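Local coordinates for protein-tyrosine-phosphatase (Shewanella sp., PDB 2Z72) that removes phosphate from phosphotyrosine, probably at a two-zinc centre of the calcineurin-like phosphoesterase kind, as a cold-active enzyme, at residues N280-V292 with H297-V309. Numbering follows the deposited sequence.
Sequences NHIVVGHTSQERV and HNKVIAVDSSIKV. With ZN (zinc ion), chain C.
Ser288 and Asp304 meet just past the zinc-bearing end of two parallel strands, where side-chain hydrogen bonds join the backbone ones. Along 281-284 and 300-302 the ladder runs from Ile282 N to Lys299 O, Ile301 N to Ile282 O and Val284 N to Ile301 O, and ends with Val303 N on Val284 O (2.8 Å). At its start the His281 ring gives ND1 to Asn298 O (2.8 Å), which lies close to the ring plane. Beyond the ladder, Ser288 OG donates to Asp304 OD1 (2.7 Å), coming from above the carboxylate plane, and accepts from Lys308 NZ (2.9 Å), whose chain, extended beyond CG, brings NZ to the hydroxyl. Asp304 has CG anti to its own N (chi1 179°), which turns the carboxylate to Ser288; OD2 takes Ser306 N (3.0 Å), closing an Asx turn. An asparagine here would probably leave either Ser288 OG or Ser306 N without its acceptor, since an amide has one oxygen to offer. The main chain of Asp304 is held too: O receives Gln289 N (2.8 Å), while N donates to a water. Ser306 OG donates to Gln289 O (2.7 Å) from above the carbonyl plane. Val303 CG2 packs against Val283 CG1 (3.7 Å), the side chains crossing nearly at right angles. The loop after 281-284 carries His286, whose ND1 binds zinc with Asp114, Asn149 and His207. Strand 203-206 flanks 281-284, and 293-295 borders 300-302 antiparallel; helix 267-277 covers Ile282 and Lys299, while strand 322-326 packs on His281 and Ile301 through Leu323.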
loop_
_atom_site.group_PDB
_atom_site.type_symbol
_atom_site.label_atom_id
_atom_site.label_comp_id
_atom_site.label_asym_id
_atom_site.label_seq_id
_atom_site.Cartn_x
_atom_site.Cartn_y
_atom_site.Cartn_z
ATOM N N ASN A 280 -13.002 -9.071 14.968
ATOM C CA ASN A 280 -12.217 -9.801 15.907
ATOM C C ASN A 280 -10.735 -9.489 15.885
ATOM O O ASN A 280 -9.985 -9.894 16.788
ATOM C CB ASN A 280 -12.410 -11.305 15.656
ATOM C CG ASN A 280 -13.801 -11.749 16.013
ATOM O OD1 ASN A 280 -14.293 -11.369 17.077
ATOM N ND2 ASN A 280 -14.416 -12.509 15.145
ATOM N N HIS A 281 -10.234 -8.792 14.867
ATOM C CA HIS A 281 -8.854 -8.503 14.715
ATOM C C HIS A 281 -8.716 -7.185 13.940
ATOM O O HIS A 281 -9.555 -6.887 13.100
ATOM C CB HIS A 281 -8.042 -9.539 13.939
ATOM C CG HIS A 281 -8.261 -10.934 14.384
ATOM N ND1 HIS A 281 -7.632 -11.546 15.426
ATOM C CD2 HIS A 281 -9.188 -11.842 13.944
ATOM C CE1 HIS A 281 -8.106 -12.762 15.576
ATOM N NE2 HIS A 281 -9.075 -12.998 14.681
ATOM N N ILE A 282 -7.601 -6.514 14.202
ATOM C CA ILE A 282 -7.178 -5.341 13.443
ATOM C C ILE A 282 -5.747 -5.575 12.959
ATOM O O ILE A 282 -4.903 -5.986 13.775
ATOM C CB ILE A 282 -7.277 -4.029 14.241
ATOM C CG1 ILE A 282 -8.708 -3.836 14.756
ATOM C CG2 ILE A 282 -6.870 -2.810 13.417
ATOM C CD1 ILE A 282 -8.861 -2.692 15.755
ATOM N N VAL A 283 -5.528 -5.409 11.681
ATOM C CA VAL A 283 -4.242 -5.637 11.031
ATOM C C VAL A 283 -3.679 -4.277 10.627
ATOM O O VAL A 283 -4.365 -3.518 9.901
ATOM C CB VAL A 283 -4.460 -6.531 9.828
ATOM C CG1 VAL A 283 -3.156 -6.624 8.970
ATOM C CG2 VAL A 283 -4.838 -7.913 10.255
ATOM N N VAL A 284 -2.470 -3.989 11.093
ATOM C CA VAL A 284 -1.864 -2.691 10.855
ATOM C C VAL A 284 -0.387 -2.833 10.439
ATOM O O VAL A 284 0.278 -3.831 10.782
ATOM C CB VAL A 284 -1.906 -1.790 12.101
ATOM C CG1 VAL A 284 -3.342 -1.584 12.525
ATOM C CG2 VAL A 284 -1.107 -2.379 13.272
ATOM N N GLY A 285 0.062 -1.835 9.730
ATOM C CA GLY A 285 1.484 -1.696 9.389
ATOM C C GLY A 285 2.109 -0.601 10.220
ATOM O O GLY A 285 1.869 -0.553 11.461
ATOM N N HIS A 286 2.891 0.276 9.588
ATOM C CA HIS A 286 3.400 1.550 10.019
ATOM C C HIS A 286 4.479 1.513 11.082
ATOM O O HIS A 286 5.433 2.287 10.983
ATOM C CB HIS A 286 2.252 2.480 10.476
ATOM C CG HIS A 286 2.602 3.879 10.825
ATOM N ND1 HIS A 286 3.190 4.803 10.017
ATOM C CD2 HIS A 286 2.354 4.551 11.989
ATOM C CE1 HIS A 286 3.298 5.917 10.701
ATOM N NE2 HIS A 286 2.797 5.830 11.919
ATOM N N THR A 287 4.301 0.736 12.113
ATOM C CA THR A 287 5.206 0.579 13.232
ATOM C C THR A 287 5.974 -0.734 13.063
ATOM O O THR A 287 5.418 -1.811 13.238
ATOM C CB THR A 287 4.441 0.657 14.566
ATOM O OG1 THR A 287 3.642 1.831 14.607
ATOM C CG2 THR A 287 5.462 0.718 15.723
ATOM N N SER A 288 7.273 -0.586 12.690
ATOM C CA SER A 288 8.003 -1.722 12.166
ATOM C C SER A 288 8.370 -2.722 13.268
ATOM O O SER A 288 8.887 -2.346 14.315
ATOM C CB SER A 288 9.272 -1.272 11.471
ATOM O OG SER A 288 8.967 -0.243 10.523
ATOM N N GLN A 289 8.148 -3.967 12.954
ATOM C CA GLN A 289 8.477 -5.120 13.804
ATOM C C GLN A 289 9.503 -6.043 13.152
ATOM O O GLN A 289 9.764 -5.960 11.947
ATOM C CB GLN A 289 7.199 -5.939 14.075
ATOM C CG GLN A 289 6.072 -5.121 14.635
ATOM C CD GLN A 289 6.418 -4.357 15.879
ATOM O OE1 GLN A 289 6.130 -3.139 16.019
ATOM N NE2 GLN A 289 7.017 -5.059 16.777
ATOM N N GLU A 290 10.095 -6.926 13.928
ATOM C CA GLU A 290 11.102 -7.849 13.403
ATOM C C GLU A 290 10.489 -8.969 12.590
ATOM O O GLU A 290 11.203 -9.690 11.898
ATOM C CB GLU A 290 11.909 -8.443 14.569
ATOM C CG GLU A 290 12.669 -7.376 15.346
ATOM C CD GLU A 290 13.512 -7.943 16.477
ATOM O OE1 GLU A 290 13.981 -7.179 17.353
ATOM O OE2 GLU A 290 13.773 -9.158 16.544
ATOM N N ARG A 291 9.153 -9.143 12.716
ATOM C CA ARG A 291 8.433 -10.252 12.109
ATOM C C ARG A 291 6.968 -9.905 12.135
ATOM O O ARG A 291 6.570 -8.972 12.844
ATOM C CB ARG A 291 8.643 -11.615 12.824
ATOM C CG ARG A 291 8.329 -11.594 14.303
ATOM C CD ARG A 291 8.470 -12.973 14.950
ATOM N NE ARG A 291 7.797 -12.905 16.255
ATOM C CZ ARG A 291 8.349 -12.383 17.341
ATOM N NH1 ARG A 291 9.614 -11.902 17.319
ATOM N NH2 ARG A 291 7.602 -12.365 18.422
ATOM N N VAL A 292 6.148 -10.615 11.376
ATOM C CA VAL A 292 4.678 -10.534 11.566
ATOM C C VAL A 292 4.380 -11.119 12.962
ATOM O O VAL A 292 4.891 -12.161 13.319
ATOM C CB VAL A 292 3.965 -11.276 10.464
ATOM C CG1 VAL A 292 2.521 -11.656 10.850
ATOM C CG2 VAL A 292 3.960 -10.484 9.171
ATOM N N HIS A 297 -3.413 -10.952 22.676
ATOM C CA HIS A 297 -4.082 -12.205 22.380
ATOM C C HIS A 297 -4.491 -12.229 20.907
ATOM O O HIS A 297 -5.592 -12.664 20.537
ATOM C CB HIS A 297 -5.217 -12.398 23.392
ATOM C CG HIS A 297 -4.803 -12.455 24.840
ATOM N ND1 HIS A 297 -4.784 -11.339 25.628
ATOM C CD2 HIS A 297 -4.324 -13.459 25.570
ATOM C CE1 HIS A 297 -4.351 -11.660 26.852
ATOM N NE2 HIS A 297 -4.065 -12.943 26.841
ATOM N N ASN A 298 -3.592 -11.776 20.040
ATOM C CA ASN A 298 -3.719 -11.710 18.595
ATOM C C ASN A 298 -4.949 -10.943 18.091
ATOM O O ASN A 298 -5.369 -11.116 16.950
ATOM C CB ASN A 298 -3.786 -13.113 18.066
ATOM C CG ASN A 298 -2.492 -13.873 18.120
ATOM O OD1 ASN A 298 -1.460 -13.319 17.838
ATOM N ND2 ASN A 298 -2.559 -15.143 18.491
ATOM N N LYS A 299 -5.401 -10.006 18.888
ATOM C CA LYS A 299 -6.418 -9.041 18.465
ATOM C C LYS A 299 -5.865 -7.957 17.534
ATOM O O LYS A 299 -6.630 -7.421 16.738
ATOM C CB LYS A 299 -7.030 -8.377 19.720
ATOM C CG LYS A 299 -7.807 -9.398 20.536
ATOM C CD LYS A 299 -8.322 -8.805 21.826
ATOM C CE LYS A 299 -8.918 -9.865 22.711
ATOM N NZ LYS A 299 -9.370 -9.313 24.030
ATOM N N VAL A 300 -4.572 -7.666 17.649
ATOM C CA VAL A 300 -3.867 -6.811 16.696
ATOM C C VAL A 300 -2.799 -7.684 16.047
ATOM O O VAL A 300 -2.041 -8.364 16.745
ATOM C CB VAL A 300 -3.213 -5.579 17.352
ATOM C CG1 VAL A 300 -2.250 -4.887 16.379
ATOM C CG2 VAL A 300 -4.224 -4.546 17.827
ATOM N N ILE A 301 -2.734 -7.631 14.724
ATOM C CA ILE A 301 -1.607 -8.264 14.028
ATOM C C ILE A 301 -0.840 -7.167 13.318
ATOM O O ILE A 301 -1.372 -6.441 12.514
ATOM C CB ILE A 301 -1.996 -9.363 13.042
ATOM C CG1 ILE A 301 -3.049 -10.341 13.606
ATOM C CG2 ILE A 301 -0.747 -10.103 12.590
ATOM C CD1 ILE A 301 -2.569 -11.208 14.749
ATOM N N ALA A 302 0.475 -7.121 13.676
ATOM C CA ALA A 302 1.409 -6.174 13.087
ATOM C C ALA A 302 2.014 -6.798 11.853
ATOM O O ALA A 302 2.610 -7.882 11.901
ATOM C CB ALA A 302 2.511 -5.862 14.107
ATOM N N VAL A 303 1.854 -6.142 10.700
ATOM C CA VAL A 303 2.357 -6.662 9.439
ATOM C C VAL A 303 3.369 -5.725 8.770
ATOM O O VAL A 303 3.693 -5.972 7.610
ATOM C CB VAL A 303 1.203 -7.048 8.485
ATOM C CG1 VAL A 303 0.337 -8.148 9.110
ATOM C CG2 VAL A 303 0.342 -5.869 8.068
ATOM N N ASP A 304 3.898 -4.771 9.501
ATOM C CA ASP A 304 5.143 -4.133 9.068
ATOM C C ASP A 304 6.249 -5.008 9.627
ATOM O O ASP A 304 6.512 -4.943 10.837
ATOM C CB ASP A 304 5.229 -2.695 9.488
ATOM C CG ASP A 304 6.534 -2.016 9.067
ATOM O OD1 ASP A 304 6.600 -0.790 9.251
ATOM O OD2 ASP A 304 7.443 -2.738 8.565
ATOM N N SER A 305 6.846 -5.814 8.787
ATOM C CA SER A 305 7.901 -6.731 9.155
ATOM C C SER A 305 9.282 -6.256 8.808
ATOM O O SER A 305 10.204 -7.048 8.620
ATOM C CB SER A 305 7.592 -8.042 8.450
ATOM O OG SER A 305 7.673 -7.735 7.099
ATOM N N SER A 306 9.416 -4.943 8.688
ATOM C CA SER A 306 10.705 -4.312 8.398
ATOM C C SER A 306 11.269 -4.644 7.026
ATOM O O SER A 306 12.496 -4.650 6.854
ATOM C CB SER A 306 11.718 -4.587 9.518
ATOM O OG SER A 306 11.247 -3.995 10.744
ATOM N N ILE A 307 10.401 -4.834 6.038
ATOM C CA ILE A 307 10.855 -4.904 4.662
ATOM C C ILE A 307 11.729 -3.679 4.345
ATOM O O ILE A 307 12.649 -3.780 3.509
ATOM C CB ILE A 307 9.643 -5.042 3.709
ATOM C CG1 ILE A 307 8.987 -6.371 3.883
ATOM C CG2 ILE A 307 10.092 -4.796 2.243
ATOM C CD1 ILE A 307 7.627 -6.496 3.181
ATOM N N LYS A 308 11.465 -2.527 4.949
ATOM C CA LYS A 308 12.173 -1.303 4.653
ATOM C C LYS A 308 13.667 -1.426 4.849
ATOM O O LYS A 308 14.392 -0.663 4.245
ATOM C CB LYS A 308 11.650 -0.131 5.498
ATOM C CG LYS A 308 12.018 -0.246 6.990
ATOM C CD LYS A 308 11.351 0.749 7.855
ATOM C CE LYS A 308 11.808 0.648 9.301
ATOM N NZ LYS A 308 11.161 1.637 10.175
ATOM N N VAL A 309 14.113 -2.363 5.690
ATOM C CA VAL A 309 15.546 -2.506 5.973
ATOM C C VAL A 309 16.231 -3.168 4.803
ATOM O O VAL A 309 17.452 -3.074 4.670
ATOM C CB VAL A 309 15.731 -3.230 7.298
ATOM C CG1 VAL A 309 17.179 -3.572 7.641
ATOM C CG2 VAL A 309 15.237 -2.331 8.413
HETATM ZN ZN ZN C . 3.798 4.485 7.998
HETATM O O HOH W 1 3.199 -3.290 12.103
HETATM O O HOH W 2 8.609 2.937 10.251
HETATM O O HOH W 3 5.617 3.852 8.367
HETATM O O HOH W 4 10.548 -10.050 9.117
#